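Long-range contact in branched-chain-amino-acid aminotransferase (Deinococcus radiodurans, PDB 3UYY), which probably catalyses the pyridoxal-phosphate-dependent transfer of the amino group between leucine, isoleucine or valine and 2-oxoglutarate: residues 96-101 against 117-122. Sequence-based numbering, arbitrary orientation.
Sequences QNAARM and QFIDAC. With PLP (pyridoxal-5'-phosphate), chain D.
In this class IV aminotransferase, helix 94-107 presents Arg100, which binds the cofactor phosphate, on one flank and packs by another against helix 115-129 through Phe118 of the latter, which lies against Ala98, Asn97 and Met101. The two helix segments cross at 125°, their axes 9.6 Å apart at closest approach, and no hydrogen bond joins them. Phe118 reaches across with CG anti to its own backbone N (chi1 -175°), laying one ring face on the backbone of 96-101. CA of Ala98 sits over the ring centre, 3.6 Å above its plane, while Ala98 CB presses on the root of the ring, 3.3 Å from Phe118 CG. At the far end of the same ring, Asn97 CB is 3.6 Å from Phe118 CZ; the Asn97 side chain then leads away from helix 115-129. Met101 meets the rim instead: its CE lies near the ring plane, 3.3 Å from Phe118 CD1, and its SD stands 5.3 Å from the ring centroid, 81° off the normal, an edge-on Met-aromatic contact. Ile119 CD1 adds a looser touch on Ala98 CB at 4.3 Å. Pro146 and Val148 of strand 141-151 touch Phe118 and Met101 respectively, tying the helix pair to the seven-stranded antiparallel sheet. Arg100 takes no part in this packing; its guanidinium meets the pyridoxal phosphate edge-on, NH1 donating to O2P at 2.7 Å and NH2 adding a weak bond to the same oxygen. NH2 also forms a salt bridge with Glu77 and NH1 a hydrogen bond to the carbonyl O of Pro264, partners that would limit rotation of the group. The helix thus separates two chemistries, a buried, apolar aromatic contact and a cationic one, whose arginine would partly offset the phosphate's negative charge.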
loop_
_atom_site.group_PDB
_atom_site.type_symbol
_atom_site.label_atom_id
_atom_site.label_comp_id
_atom_site.label_asym_id
_atom_site.label_seq_id
_atom_site.Cartn_x
_atom_site.Cartn_y
_atom_site.Cartn_z
ATOM N N GLN B 96 14.573 -10.622 15.911
ATOM C CA GLN B 96 13.923 -11.076 14.688
ATOM C C GLN B 96 13.079 -9.972 14.049
ATOM O O GLN B 96 13.027 -9.845 12.830
ATOM C CB GLN B 96 13.052 -12.301 14.980
ATOM C CG GLN B 96 13.843 -13.544 15.377
ATOM C CD GLN B 96 14.825 -13.986 14.293
ATOM O OE1 GLN B 96 16.006 -13.646 14.329
ATOM N NE2 GLN B 96 14.333 -14.734 13.319
ATOM N N ASN B 97 12.413 -9.173 14.868
ATOM C CA ASN B 97 11.596 -8.087 14.342
ATOM C C ASN B 97 12.467 -7.019 13.690
ATOM O O ASN B 97 12.147 -6.532 12.600
ATOM C CB ASN B 97 10.776 -7.458 15.464
ATOM C CG ASN B 97 9.738 -8.394 16.006
ATOM O OD1 ASN B 97 8.663 -8.545 15.415
ATOM N ND2 ASN B 97 10.045 -9.045 17.133
ATOM N N ALA B 98 13.565 -6.656 14.358
ATOM C CA ALA B 98 14.469 -5.646 13.818
ATOM C C ALA B 98 15.022 -6.135 12.483
ATOM O O ALA B 98 15.202 -5.345 11.559
ATOM C CB ALA B 98 15.598 -5.369 14.785
ATOM N N ALA B 99 15.278 -7.437 12.382
ATOM C CA ALA B 99 15.789 -8.010 11.139
ATOM C C ALA B 99 14.730 -7.918 10.041
ATOM O O ALA B 99 15.028 -7.531 8.910
ATOM C CB ALA B 99 16.193 -9.479 11.346
ATOM N N ARG B 100 13.490 -8.277 10.364
ATOM C CA ARG B 100 12.437 -8.208 9.358
ATOM C C ARG B 100 12.142 -6.747 8.952
ATOM O O ARG B 100 11.954 -6.454 7.769
ATOM C CB ARG B 100 11.158 -8.895 9.859
ATOM C CG ARG B 100 10.094 -9.089 8.772
ATOM C CD ARG B 100 8.915 -9.926 9.261
ATOM N NE ARG B 100 8.193 -9.312 10.374
ATOM C CZ ARG B 100 7.300 -9.955 11.124
ATOM N NH1 ARG B 100 7.016 -11.230 10.881
ATOM N NH2 ARG B 100 6.706 -9.338 12.139
ATOM N N MET B 101 12.128 -5.829 9.916
ATOM C CA MET B 101 11.858 -4.429 9.589
ATOM C C MET B 101 12.896 -3.897 8.618
ATOM O O MET B 101 12.595 -3.111 7.718
ATOM C CB MET B 101 11.865 -3.556 10.834
ATOM C CG MET B 101 11.534 -2.116 10.501
ATOM S SD MET B 101 10.601 -1.305 11.802
ATOM C CE MET B 101 11.932 -0.609 12.743
ATOM N N GLN B 117 19.559 -0.125 17.810
ATOM C CA GLN B 117 18.634 1.004 17.853
ATOM C C GLN B 117 17.216 0.504 18.072
ATOM O O GLN B 117 16.466 1.032 18.896
ATOM C CB GLN B 117 18.676 1.778 16.539
ATOM C CG GLN B 117 20.063 2.085 16.001
ATOM C CD GLN B 117 19.995 2.805 14.664
ATOM O OE1 GLN B 117 19.651 3.990 14.600
ATOM N NE2 GLN B 117 20.296 2.086 13.584
ATOM N N PHE B 118 16.861 -0.527 17.318
ATOM C CA PHE B 118 15.533 -1.122 17.372
ATOM C C PHE B 118 15.153 -1.632 18.762
ATOM O O PHE B 118 14.094 -1.280 19.282
ATOM C CB PHE B 118 15.433 -2.265 16.355
ATOM C CG PHE B 118 14.058 -2.862 16.243
ATOM C CD1 PHE B 118 13.143 -2.365 15.318
ATOM C CD2 PHE B 118 13.674 -3.917 17.072
ATOM C CE1 PHE B 118 11.861 -2.909 15.217
ATOM C CE2 PHE B 118 12.398 -4.472 16.985
ATOM C CZ PHE B 118 11.485 -3.969 16.054
ATOM N N ILE B 119 15.998 -2.465 19.360
ATOM C CA ILE B 119 15.675 -2.980 20.686
ATOM C C ILE B 119 15.672 -1.862 21.730
ATOM O O ILE B 119 14.749 -1.753 22.555
ATOM C CB ILE B 119 16.667 -4.081 21.150
ATOM C CG1 ILE B 119 16.395 -5.402 20.427
ATOM C CG2 ILE B 119 16.485 -4.345 22.635
ATOM C CD1 ILE B 119 16.545 -5.346 18.936
ATOM N N ASP B 120 16.705 -1.026 21.691
ATOM C CA ASP B 120 16.809 0.056 22.653
ATOM C C ASP B 120 15.543 0.900 22.700
ATOM O O ASP B 120 15.090 1.291 23.780
ATOM C CB ASP B 120 18.021 0.932 22.349
ATOM C CG ASP B 120 18.127 2.101 23.296
ATOM O OD1 ASP B 120 17.659 3.204 22.937
ATOM O OD2 ASP B 120 18.660 1.909 24.410
ATOM N N ALA B 121 14.967 1.192 21.536
ATOM C CA ALA B 121 13.733 1.972 21.524
ATOM C C ALA B 121 12.615 1.167 22.207
ATOM O O ALA B 121 11.855 1.715 23.011
ATOM C CB ALA B 121 13.353 2.339 20.095
ATOM N N CYS B 122 12.535 -0.132 21.914
ATOM C CA CYS B 122 11.518 -0.997 22.528
ATOM C C CYS B 122 11.642 -1.089 24.046
ATOM O O CYS B 122 10.635 -1.046 24.769
ATOM C CB CYS B 122 11.580 -2.405 21.946
ATOM S SG CYS B 122 10.864 -2.525 20.291
HETATM N N1 PLP D . 1.085 -12.369 8.239
HETATM C C2 PLP D . 0.463 -11.142 8.250
HETATM C C2A PLP D . -0.157 -10.637 6.943
HETATM C C3 PLP D . 0.426 -10.405 9.472
HETATM O O3 PLP D . -0.183 -9.201 9.497
HETATM C C4 PLP D . 1.033 -10.944 10.673
HETATM C C4A PLP D . 0.958 -10.073 12.001
HETATM C C5 PLP D . 1.684 -12.269 10.578
HETATM C C6 PLP D . 1.686 -12.942 9.356
HETATM C C5A PLP D . 2.371 -12.997 11.697
HETATM O O4P PLP D . 3.696 -12.629 11.894
HETATM P P PLP D . 4.333 -12.670 13.338
HETATM O O1P PLP D . 3.616 -11.772 14.229
HETATM O O2P PLP D . 5.777 -12.156 13.055
HETATM O O3P PLP D . 4.458 -14.093 13.755
#